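Glyoxylate reductase (Paecilomyces sp. J18, PDB 3WNV) probably reduces glyoxylate to glycolate with a nicotinamide cofactor, as a member of the D-isomer specific 2-hydroxyacid dehydrogenase family. Local coordinates at residues 11-22 / 297-308; 79-89 / 101-111. All coordinates share one frame; numbering follows the deposited sequence.

Contact 1. Residues 11-22 / 297-308; sequences DIVHARAEWEAL and YETQKEMELLVL
Glu-304 extends its carboxylate from helix 297-308 to the loop before helix 16-21 and takes the backbone N-H groups of Val-13 and His-14, a worked example of one acidic side chain fixing a helix entry. The fold is the two-domain one of D-2-hydroxyacid dehydrogenases, in which the C-terminal helix returns to the N-terminal parallel sheet. Beyond CG the chain is extended (chi2 -177°), which carries the carboxylate across to the loop with the syn side of both oxygens turned to its amides. Its OE1 takes His-14 N (2.7 Å), while OE2 receives Val-13 N at 2.9 Å almost in line (177°), somewhat out of the carboxylate plane. A water bridging to Asp-11 O gives OE2 a second donor, and Asn-85 and Tyr-55 pack beside the buried acid. With an alanine here, the amides of Val-13 and His-14 would probably lose their acceptor and the loop be freer to shift.

His-14, with CG anti to its carbonyl carbon, crosses Gln-300 obliquely, and NE2 donates to Gln-300 OE1 at 2.9 Å, in the ring plane and on a carbonyl lone pair, though ring and amide are strongly twisted apart. One face of this imidazole carries Val-13 CG1, and CE1 meets the Tyr-297 ring rim to rim.

The two helices run nearly parallel, and Leu-308 makes most of the apolar contact. Its CD1 lies on Ala-15 CB (3.7 Å); CD2 sits at the edge of the Trp-19 indole near CE3 (3.9 Å), close also to Leu-22 and Ile-12. The Glu-18 chain bends (chi2 78°), with CG resting on Leu-305 CD2 at 3.5 Å. Glu-18 OE2 stays 4.9 Å from Lys-301 NZ, bridged by a water that accepts from NZ.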
loop_
_atom_site.group_PDB
_atom_site.type_symbol
_atom_site.label_atom_id
_atom_site.label_comp_id
_atom_site.label_asym_id
_atom_site.label_seq_id
_atom_site.Cartn_x
_atom_site.Cartn_y
_atom_site.Cartn_z
ATOM N N ASP A 11 -1.598 -16.084 8.183
ATOM C CA ASP A 11 -0.311 -16.779 8.253
ATOM C C ASP A 11 0.791 -15.832 8.725
ATOM O O ASP A 11 0.736 -14.615 8.482
ATOM C CB ASP A 11 0.122 -17.281 6.866
ATOM C CG ASP A 11 -0.859 -18.267 6.234
ATOM O OD1 ASP A 11 -1.554 -19.017 6.959
ATOM O OD2 ASP A 11 -0.912 -18.291 4.974
ATOM N N ILE A 12 1.810 -16.417 9.358
ATOM C CA ILE A 12 3.089 -15.749 9.562
ATOM C C ILE A 12 4.129 -16.612 8.821
ATOM O O ILE A 12 4.237 -17.816 9.051
ATOM C CB ILE A 12 3.407 -15.565 11.082
ATOM C CG1 ILE A 12 2.496 -14.459 11.674
ATOM C CG2 ILE A 12 4.869 -15.279 11.304
ATOM C CD1 ILE A 12 2.573 -14.312 13.210
ATOM N N VAL A 13 4.822 -15.978 7.885
ATOM C CA VAL A 13 5.658 -16.683 6.923
ATOM C C VAL A 13 7.092 -16.739 7.389
ATOM O O VAL A 13 7.740 -17.795 7.314
ATOM C CB VAL A 13 5.627 -15.992 5.553
ATOM C CG1 VAL A 13 6.478 -16.780 4.544
ATOM C CG2 VAL A 13 4.191 -15.800 5.055
ATOM N N HIS A 14 7.603 -15.617 7.883
ATOM C CA HIS A 14 9.044 -15.512 8.113
ATOM C C HIS A 14 9.436 -15.477 9.575
ATOM O O HIS A 14 10.603 -15.695 9.893
ATOM C CB HIS A 14 9.615 -14.261 7.452
ATOM C CG HIS A 14 9.285 -14.146 6.004
ATOM N ND1 HIS A 14 9.920 -14.901 5.042
ATOM C CD2 HIS A 14 8.375 -13.381 5.354
ATOM C CE1 HIS A 14 9.417 -14.590 3.853
ATOM N NE2 HIS A 14 8.467 -13.686 4.021
ATOM N N ALA A 15 8.481 -15.180 10.451
ATOM C CA ALA A 15 8.818 -14.869 11.834
ATOM C C ALA A 15 8.079 -15.771 12.808
ATOM O O ALA A 15 7.719 -15.342 13.912
ATOM C CB ALA A 15 8.533 -13.432 12.119
ATOM N N ARG A 16 7.878 -17.032 12.404
ATOM C CA ARG A 16 7.174 -17.986 13.231
ATOM C C ARG A 16 7.853 -18.124 14.600
ATOM O O ARG A 16 7.178 -18.256 15.608
ATOM C CB ARG A 16 7.080 -19.361 12.549
ATOM C CG ARG A 16 6.010 -19.471 11.465
ATOM C CD ARG A 16 4.552 -19.353 12.007
ATOM N NE ARG A 16 4.222 -20.204 13.162
ATOM C CZ ARG A 16 2.976 -20.442 13.593
ATOM N NH1 ARG A 16 1.925 -19.942 12.963
ATOM N NH2 ARG A 16 2.773 -21.200 14.645
ATOM N N ALA A 17 9.190 -18.108 14.636
ATOM C CA ALA A 17 9.918 -18.235 15.908
ATOM C C ALA A 17 9.565 -17.138 16.897
ATOM O O ALA A 17 9.403 -17.402 18.089
ATOM C CB ALA A 17 11.396 -18.231 15.664
ATOM N N GLU A 18 9.434 -15.922 16.383
ATOM C CA GLU A 18 9.128 -14.747 17.201
ATOM C C GLU A 18 7.693 -14.814 17.705
ATOM O O GLU A 18 7.408 -14.370 18.818
ATOM C CB GLU A 18 9.384 -13.457 16.407
ATOM C CG GLU A 18 10.897 -13.105 16.243
ATOM C CD GLU A 18 11.644 -13.914 15.178
ATOM O OE1 GLU A 18 11.015 -14.685 14.411
ATOM O OE2 GLU A 18 12.891 -13.763 15.087
ATOM N N TRP A 19 6.775 -15.345 16.884
ATOM C CA TRP A 19 5.403 -15.569 17.332
ATOM C C TRP A 19 5.396 -16.617 18.445
ATOM O O TRP A 19 4.868 -16.358 19.518
ATOM C CB TRP A 19 4.490 -15.994 16.156
ATOM C CG TRP A 19 3.143 -16.577 16.580
ATOM C CD1 TRP A 19 2.795 -17.897 16.580
ATOM C CD2 TRP A 19 1.980 -15.866 17.036
ATOM N NE1 TRP A 19 1.518 -18.052 17.011
ATOM C CE2 TRP A 19 0.985 -16.825 17.303
ATOM C CE3 TRP A 19 1.697 -14.514 17.263
ATOM C CZ2 TRP A 19 -0.301 -16.484 17.769
ATOM C CZ3 TRP A 19 0.434 -14.167 17.732
ATOM C CH2 TRP A 19 -0.555 -15.150 17.981
ATOM N N GLU A 20 6.009 -17.778 18.214
ATOM C CA GLU A 20 6.001 -18.837 19.229
ATOM C C GLU A 20 6.608 -18.363 20.539
ATOM O O GLU A 20 6.180 -18.772 21.618
ATOM C CB GLU A 20 6.755 -20.061 18.732
ATOM C CG GLU A 20 6.179 -20.634 17.445
ATOM C CD GLU A 20 4.869 -21.388 17.631
ATOM O OE1 GLU A 20 4.330 -21.460 18.768
ATOM O OE2 GLU A 20 4.385 -21.934 16.612
ATOM N N ALA A 21 7.602 -17.491 20.443
ATOM C CA ALA A 21 8.243 -16.958 21.641
ATOM C C ALA A 21 7.275 -16.221 22.582
ATOM O O ALA A 21 7.495 -16.172 23.780
ATOM C CB ALA A 21 9.395 -16.069 21.248
ATOM N N LEU A 22 6.202 -15.650 22.047
ATOM C CA LEU A 22 5.221 -14.943 22.891
ATOM C C LEU A 22 4.444 -15.852 23.816
ATOM O O LEU A 22 3.691 -15.377 24.668
ATOM C CB LEU A 22 4.218 -14.153 22.028
ATOM C CG LEU A 22 4.811 -13.072 21.123
ATOM C CD1 LEU A 22 3.750 -12.607 20.118
ATOM C CD2 LEU A 22 5.318 -11.883 21.939
ATOM N N TYR A 297 12.116 -10.983 0.596
ATOM C CA TYR A 297 12.350 -11.707 1.826
ATOM C C TYR A 297 12.615 -10.727 2.937
ATOM O O TYR A 297 12.109 -10.868 4.032
ATOM C CB TYR A 297 13.562 -12.622 1.663
ATOM C CG TYR A 297 13.216 -13.914 0.961
ATOM C CD1 TYR A 297 12.635 -14.962 1.670
ATOM C CD2 TYR A 297 13.479 -14.091 -0.408
ATOM C CE1 TYR A 297 12.290 -16.147 1.043
ATOM C CE2 TYR A 297 13.134 -15.285 -1.047
ATOM C CZ TYR A 297 12.538 -16.298 -0.302
ATOM O OH TYR A 297 12.199 -17.489 -0.906
ATOM N N GLU A 298 13.405 -9.705 2.630
ATOM C CA GLU A 298 13.883 -8.843 3.692
ATOM C C GLU A 298 12.780 -7.911 4.178
ATOM O O GLU A 298 12.626 -7.725 5.386
ATOM C CB GLU A 298 15.074 -8.044 3.195
ATOM C CG GLU A 298 16.261 -8.931 2.857
ATOM C CD GLU A 298 16.322 -9.385 1.394
ATOM O OE1 GLU A 298 15.318 -9.260 0.658
ATOM O OE2 GLU A 298 17.404 -9.882 0.986
ATOM N N THR A 299 12.064 -7.298 3.241
ATOM C CA THR A 299 10.906 -6.469 3.592
ATOM C C THR A 299 9.757 -7.230 4.302
ATOM O O THR A 299 9.258 -6.773 5.333
ATOM C CB THR A 299 10.420 -5.701 2.403
ATOM O OG1 THR A 299 11.459 -4.788 1.997
ATOM C CG2 THR A 299 9.140 -4.915 2.760
ATOM N N GLN A 300 9.317 -8.352 3.748
ATOM C CA GLN A 300 8.271 -9.128 4.433
ATOM C C GLN A 300 8.664 -9.528 5.831
ATOM O O GLN A 300 7.815 -9.494 6.713
ATOM C CB GLN A 300 7.839 -10.372 3.625
ATOM C CG GLN A 300 6.945 -10.002 2.440
ATOM C CD GLN A 300 6.364 -11.228 1.762
ATOM O OE1 GLN A 300 6.748 -12.368 2.065
ATOM N NE2 GLN A 300 5.424 -11.008 0.866
ATOM N N LYS A 301 9.932 -9.911 6.066
ATOM C CA LYS A 301 10.282 -10.369 7.413
ATOM C C LYS A 301 10.369 -9.150 8.308
ATOM O O LYS A 301 9.938 -9.190 9.455
ATOM C CB LYS A 301 11.618 -11.106 7.447
ATOM C CG LYS A 301 11.940 -11.575 8.879
ATOM C CD LYS A 301 13.010 -12.663 8.896
ATOM C CE LYS A 301 13.275 -13.084 10.336
ATOM N NZ LYS A 301 14.164 -14.252 10.356
ATOM N N GLU A 302 10.858 -8.035 7.766
ATOM C CA GLU A 302 10.936 -6.822 8.607
ATOM C C GLU A 302 9.530 -6.378 9.012
ATOM O O GLU A 302 9.313 -5.926 10.143
ATOM C CB GLU A 302 11.617 -5.680 7.882
ATOM C CG GLU A 302 11.686 -4.383 8.696
ATOM C CD GLU A 302 12.626 -4.456 9.909
ATOM O OE1 GLU A 302 13.403 -5.438 10.067
ATOM O OE2 GLU A 302 12.571 -3.513 10.732
ATOM N N MET A 303 8.573 -6.528 8.101
ATOM C CA MET A 303 7.184 -6.130 8.405
ATOM C C MET A 303 6.598 -7.045 9.506
ATOM O O MET A 303 6.062 -6.552 10.488
ATOM C CB MET A 303 6.333 -6.141 7.142
ATOM C CG MET A 303 6.628 -4.974 6.096
ATOM S SD MET A 303 5.869 -5.453 4.563
ATOM C CE MET A 303 4.187 -4.931 4.894
ATOM N N GLU A 304 6.683 -8.361 9.325
ATOM C CA GLU A 304 6.294 -9.286 10.412
ATOM C C GLU A 304 6.925 -8.986 11.776
ATOM O O GLU A 304 6.217 -9.044 12.796
ATOM C CB GLU A 304 6.519 -10.733 9.998
ATOM C CG GLU A 304 5.573 -11.151 8.908
ATOM C CD GLU A 304 5.689 -12.598 8.501
ATOM O OE1 GLU A 304 6.705 -13.268 8.802
ATOM O OE2 GLU A 304 4.764 -13.073 7.812
ATOM N N LEU A 305 8.234 -8.740 11.812
ATOM C CA LEU A 305 8.929 -8.485 13.073
ATOM C C LEU A 305 8.404 -7.221 13.752
ATOM O O LEU A 305 8.286 -7.179 14.988
ATOM C CB LEU A 305 10.448 -8.421 12.873
ATOM C CG LEU A 305 11.115 -9.742 12.506
ATOM C CD1 LEU A 305 12.599 -9.524 12.234
ATOM C CD2 LEU A 305 10.928 -10.767 13.598
ATOM N N LEU A 306 8.103 -6.196 12.947
ATOM C CA LEU A 306 7.528 -4.956 13.471
ATOM C C LEU A 306 6.161 -5.187 14.105
ATOM O O LEU A 306 5.876 -4.669 15.176
ATOM C CB LEU A 306 7.441 -3.872 12.370
ATOM C CG LEU A 306 6.916 -2.491 12.805
ATOM C CD1 LEU A 306 7.699 -1.907 13.993
ATOM C CD2 LEU A 306 6.992 -1.594 11.596
ATOM N N VAL A 307 5.314 -5.993 13.471
ATOM C CA VAL A 307 4.027 -6.323 14.068
ATOM C C VAL A 307 4.208 -7.083 15.378
ATOM O O VAL A 307 3.516 -6.817 16.374
ATOM C CB VAL A 307 3.162 -7.163 13.093
ATOM C CG1 VAL A 307 1.746 -7.356 13.663
ATOM C CG2 VAL A 307 3.073 -6.457 11.741
ATOM N N LEU A 308 5.166 -8.018 15.404
ATOM C CA LEU A 308 5.322 -8.869 16.568
ATOM C C LEU A 308 5.931 -8.060 17.707
ATOM O O LEU A 308 5.646 -8.319 18.864
ATOM C CB LEU A 308 6.122 -10.134 16.230
ATOM C CG LEU A 308 5.306 -11.103 15.343
ATOM C CD1 LEU A 308 6.216 -12.143 14.676
ATOM C CD2 LEU A 308 4.198 -11.802 16.134
HETATM O O HOH W 1 2.199 -12.182 8.231
HETATM O O HOH W 2 12.411 -15.985 12.629
HETATM O O HOH W 3 12.819 -16.224 8.470
HETATM O O HOH W 4 14.956 -13.671 13.309
#

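Contact 2. Residues 79-89 / 101-111. With SO4 (sulfate ion), chain C.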
loop_
_atom_site.group_PDB
_atom_site.type_symbol
_atom_site.label_atom_id
_atom_site.label_comp_id
_atom_site.label_asym_id
_atom_site.label_seq_id
_atom_site.Cartn_x
_atom_site.Cartn_y
_atom_site.Cartn_z
ATOM N N VAL A 79 -10.617 -7.720 23.718
ATOM C CA VAL A 79 -9.629 -7.259 22.722
ATOM C C VAL A 79 -9.232 -5.809 22.949
ATOM O O VAL A 79 -10.089 -4.918 23.014
ATOM C CB VAL A 79 -10.154 -7.395 21.315
ATOM C CG1 VAL A 79 -9.111 -6.865 20.280
ATOM C CG2 VAL A 79 -10.542 -8.847 21.029
ATOM N N LYS A 80 -7.935 -5.578 23.128
ATOM C CA LYS A 80 -7.444 -4.224 23.374
ATOM C C LYS A 80 -6.523 -3.712 22.295
ATOM O O LYS A 80 -6.288 -2.524 22.230
ATOM C CB LYS A 80 -6.830 -4.086 24.769
ATOM C CG LYS A 80 -7.849 -4.408 25.858
ATOM C CD LYS A 80 -7.693 -3.552 27.112
ATOM C CE LYS A 80 -6.283 -3.620 27.691
ATOM N NZ LYS A 80 -6.257 -3.287 29.156
ATOM N N TYR A 81 -6.008 -4.616 21.461
ATOM C CA TYR A 81 -4.999 -4.301 20.454
ATOM C C TYR A 81 -5.255 -5.090 19.183
ATOM O O TYR A 81 -5.599 -6.282 19.226
ATOM C CB TYR A 81 -3.593 -4.649 20.945
ATOM C CG TYR A 81 -3.229 -3.929 22.196
ATOM C CD1 TYR A 81 -2.757 -2.615 22.156
ATOM C CD2 TYR A 81 -3.397 -4.535 23.426
ATOM C CE1 TYR A 81 -2.467 -1.935 23.341
ATOM C CE2 TYR A 81 -3.091 -3.867 24.603
ATOM C CZ TYR A 81 -2.628 -2.567 24.544
ATOM O OH TYR A 81 -2.337 -1.911 25.710
ATOM N N ILE A 82 -5.042 -4.450 18.044
ATOM C CA ILE A 82 -4.966 -5.164 16.789
ATOM C C ILE A 82 -3.707 -4.691 16.147
ATOM O O ILE A 82 -3.526 -3.487 15.898
ATOM C CB ILE A 82 -6.128 -4.829 15.852
ATOM C CG1 ILE A 82 -7.423 -5.337 16.446
ATOM C CG2 ILE A 82 -5.926 -5.485 14.449
ATOM C CD1 ILE A 82 -8.638 -4.733 15.690
ATOM N N CYS A 83 -2.805 -5.627 15.911
ATOM C CA CYS A 83 -1.517 -5.320 15.337
ATOM C C CYS A 83 -1.516 -5.816 13.915
ATOM O O CYS A 83 -1.561 -7.013 13.651
ATOM C CB CYS A 83 -0.406 -5.951 16.192
ATOM S SG CYS A 83 -0.423 -5.273 17.917
ATOM N N HIS A 84 -1.496 -4.864 12.981
ATOM C CA HIS A 84 -1.722 -5.099 11.573
ATOM C C HIS A 84 -0.434 -5.071 10.750
ATOM O O HIS A 84 0.406 -4.170 10.892
ATOM C CB HIS A 84 -2.693 -3.995 11.064
ATOM C CG HIS A 84 -2.911 -4.006 9.569
ATOM N ND1 HIS A 84 -3.769 -4.891 8.943
ATOM C CD2 HIS A 84 -2.364 -3.246 8.592
ATOM C CE1 HIS A 84 -3.769 -4.635 7.635
ATOM N NE2 HIS A 84 -2.911 -3.658 7.400
ATOM N N ASN A 85 -0.284 -6.072 9.894
ATOM C CA ASN A 85 0.857 -6.168 8.992
ATOM C C ASN A 85 0.489 -5.446 7.707
ATOM O O ASN A 85 -0.320 -5.918 6.890
ATOM C CB ASN A 85 1.209 -7.627 8.741
ATOM C CG ASN A 85 2.442 -7.767 7.887
ATOM O OD1 ASN A 85 2.780 -6.852 7.143
ATOM N ND2 ASN A 85 3.118 -8.893 7.984
ATOM N N GLY A 86 1.078 -4.277 7.534
ATOM C CA GLY A 86 0.811 -3.492 6.320
ATOM C C GLY A 86 0.959 -2.010 6.596
ATOM O O GLY A 86 0.673 -1.572 7.695
ATOM N N ALA A 87 1.427 -1.221 5.617
ATOM C CA ALA A 87 1.528 0.208 5.869
ATOM C C ALA A 87 0.158 0.834 5.601
ATOM O O ALA A 87 -0.178 1.862 6.157
ATOM C CB ALA A 87 2.575 0.849 4.914
ATOM N N GLY A 88 -0.622 0.191 4.743
ATOM C CA GLY A 88 -1.987 0.629 4.506
ATOM C C GLY A 88 -2.914 -0.245 5.342
ATOM O O GLY A 88 -2.663 -1.436 5.506
ATOM N N TYR A 89 -3.987 0.345 5.855
ATOM C CA TYR A 89 -4.946 -0.414 6.696
ATOM C C TYR A 89 -6.376 0.019 6.398
ATOM O O TYR A 89 -7.176 0.212 7.307
ATOM C CB TYR A 89 -4.600 -0.248 8.178
ATOM C CG TYR A 89 -4.210 1.167 8.566
ATOM C CD1 TYR A 89 -2.886 1.602 8.453
ATOM C CD2 TYR A 89 -5.171 2.078 9.028
ATOM C CE1 TYR A 89 -2.518 2.877 8.815
ATOM C CE2 TYR A 89 -4.811 3.354 9.401
ATOM C CZ TYR A 89 -3.495 3.761 9.262
ATOM O OH TYR A 89 -3.174 5.043 9.616
ATOM N N GLY A 101 -12.572 0.634 22.277
ATOM C CA GLY A 101 -11.419 0.584 23.176
ATOM C C GLY A 101 -10.243 -0.246 22.647
ATOM O O GLY A 101 -9.476 -0.823 23.419
ATOM N N ILE A 102 -10.083 -0.296 21.339
ATOM C CA ILE A 102 -9.003 -1.081 20.708
ATOM C C ILE A 102 -7.967 -0.166 20.036
ATOM O O ILE A 102 -8.322 0.707 19.244
ATOM C CB ILE A 102 -9.578 -2.052 19.645
ATOM C CG1 ILE A 102 -10.634 -2.972 20.256
ATOM C CG2 ILE A 102 -8.456 -2.840 18.941
ATOM C CD1 ILE A 102 -11.388 -3.778 19.203
ATOM N N ALA A 103 -6.692 -0.372 20.363
ATOM C CA ALA A 103 -5.586 0.377 19.755
ATOM C C ALA A 103 -5.062 -0.402 18.573
ATOM O O ALA A 103 -4.967 -1.632 18.649
ATOM C CB ALA A 103 -4.482 0.621 20.774
ATOM N N ILE A 104 -4.731 0.294 17.477
ATOM C CA ILE A 104 -4.283 -0.352 16.254
ATOM C C ILE A 104 -2.872 0.107 15.918
ATOM O O ILE A 104 -2.570 1.299 16.005
ATOM C CB ILE A 104 -5.159 0.103 15.064
ATOM C CG1 ILE A 104 -6.643 -0.079 15.401
ATOM C CG2 ILE A 104 -4.780 -0.618 13.787
ATOM C CD1 ILE A 104 -7.146 -1.488 15.251
ATOM N N SER A 105 -2.005 -0.832 15.548
ATOM C CA SER A 105 -0.707 -0.489 14.978
ATOM C C SER A 105 -0.602 -0.974 13.545
ATOM O O SER A 105 -1.327 -1.885 13.125
ATOM C CB SER A 105 0.430 -1.055 15.867
ATOM O OG SER A 105 0.466 -2.459 15.798
ATOM N N SER A 106 0.264 -0.344 12.736
ATOM C CA SER A 106 0.473 -0.787 11.356
ATOM C C SER A 106 1.970 -0.916 11.200
ATOM O O SER A 106 2.688 -0.896 12.220
ATOM C CB SER A 106 -0.047 0.260 10.346
ATOM O OG SER A 106 0.454 1.524 10.747
ATOM N N THR A 107 2.434 -1.035 9.962
ATOM C CA THR A 107 3.877 -1.153 9.694
ATOM C C THR A 107 4.363 -0.075 8.720
ATOM O O THR A 107 4.596 -0.390 7.548
ATOM C CB THR A 107 4.245 -2.509 9.118
ATOM O OG1 THR A 107 3.564 -2.727 7.864
ATOM C CG2 THR A 107 3.873 -3.623 10.101
ATOM N N PRO A 108 4.648 1.126 9.271
ATOM C CA PRO A 108 5.187 2.316 8.568
ATOM C C PRO A 108 6.719 2.485 8.659
ATOM O O PRO A 108 7.270 2.322 9.682
ATOM C CB PRO A 108 4.588 3.456 9.380
ATOM C CG PRO A 108 4.652 2.913 10.773
ATOM C CD PRO A 108 4.124 1.499 10.596
ATOM N N ILE A 109 7.398 2.695 7.543
ATOM C CA ILE A 109 8.858 2.667 7.538
ATOM C C ILE A 109 9.576 1.328 7.411
ATOM O O ILE A 109 10.756 1.341 7.331
ATOM C CB ILE A 109 9.524 3.210 8.797
ATOM C CG1 ILE A 109 8.844 4.452 9.348
ATOM C CG2 ILE A 109 10.986 3.491 8.487
ATOM C CD1 ILE A 109 9.691 5.111 10.445
ATOM N N ALA A 110 8.885 0.234 7.240
ATOM C CA ALA A 110 9.391 -1.021 6.803
ATOM C C ALA A 110 9.115 -1.215 5.312
ATOM O O ALA A 110 9.857 -1.859 4.665
ATOM C CB ALA A 110 8.834 -2.119 7.599
ATOM N N VAL A 111 8.021 -0.651 4.821
ATOM C CA VAL A 111 7.656 -0.844 3.412
ATOM C C VAL A 111 8.381 0.113 2.471
ATOM O O VAL A 111 8.315 -0.065 1.248
ATOM C CB VAL A 111 6.130 -0.667 3.185
ATOM C CG1 VAL A 111 5.317 -1.589 4.082
ATOM C CG2 VAL A 111 5.740 0.777 3.425
HETATM S S SO4 C . 0.806 -2.167 2.109
HETATM O O1 SO4 C . 0.412 -1.843 0.749
HETATM O O2 SO4 C . 1.843 -1.265 2.602
HETATM O O3 SO4 C . -0.399 -1.944 2.960
HETATM O O4 SO4 C . 1.309 -3.525 2.177
HETATM O O HOH W 5 -6.411 -0.628 24.077
HETATM O O HOH W 6 1.681 -3.431 13.440
HETATM O O HOH W 7 1.263 2.714 8.273
#
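Ser-105 and Thr-107 both hold their hydroxyls between the backbone N and the carbonyl carbon (chi1 69° and 61°), which lays Ser-105 OG against CA and CB of Cys-83 and brings Thr-107 OG1 to Gly-86 N (2.9 Å, a weak bond). Unlike Ile-82 and Ile-102, whose second torsions are near anti, Ile-104 is bent at chi2 (-80°): CD1 curls back over Ile-82 and touches its CB at 3.5 Å, the two side chains lying side by side.

Ile-82, Ile-104 and Ser-105 belong to a beta-alpha-beta unit of strand 81-85, helix 94-99 and strand 103-105, whose strands pair in parallel. Their backbone bonds alternate, from Ala-103 N to Lys-80 O, Ile-82 N to Ala-103 O, Ser-105 N to Ile-82 O and His-84 N to Ser-105 O. On the face of Ile-82 and Ile-104, Ile-102 joins through CG2, 3.7 Å from Ile-82 CG1. Tyr-81, Cys-83, Ala-103 and Ser-105 populate the opposite face, where the Tyr-81 ring meets Ala-103 CB. Along the outer strand, Gln-327 bonds to Ile-102 O and Ile-104 N.

Past the strand ends the pairing resumes as Thr-107 N binds Gly-86 O (2.9 Å). Gly-86 has backbone angles that would jam a beta carbon against the preceding carbonyl. His-84 NE2 ties the loop by donating to Gly-88 O at 2.9 Å, while Ala-87 CB is packed tightly against Val-111 CG2 (3.5 Å). Here the N-H groups of Ala-87 and Gly-88 both donate to a sulfate, Gly-88 N at 2.8 Å from O3, and Arg-244 binds the same ion. The sulfate probably came from the crystallisation liquor, yet paired amides and an arginine are consistent with a site for the substrate carboxylate, as in relatives of this family.

Overall arrangement
Both contacts belong to one parallel sheet and its covering, and comparison shows chemistry following position. Contact 2 is buried within the sheet itself: backbone bonds carry it, apolar side chains fill in, and its loop end opens onto an anion. Contact 1 lies further from the chain's centre and is only partly buried; there two helices and a loop meet through a carboxylate, an imidazole, waters and a leucine patch. Helix 297-308 connects them, for Val-307 packs on Cys-83 and Thr-107 while Met-303 reaches Asn-85. One side of that helix thus covers the paired strands of 79-89 and 101-111, as another receives residues 11-22, joining distant ends of the sequence.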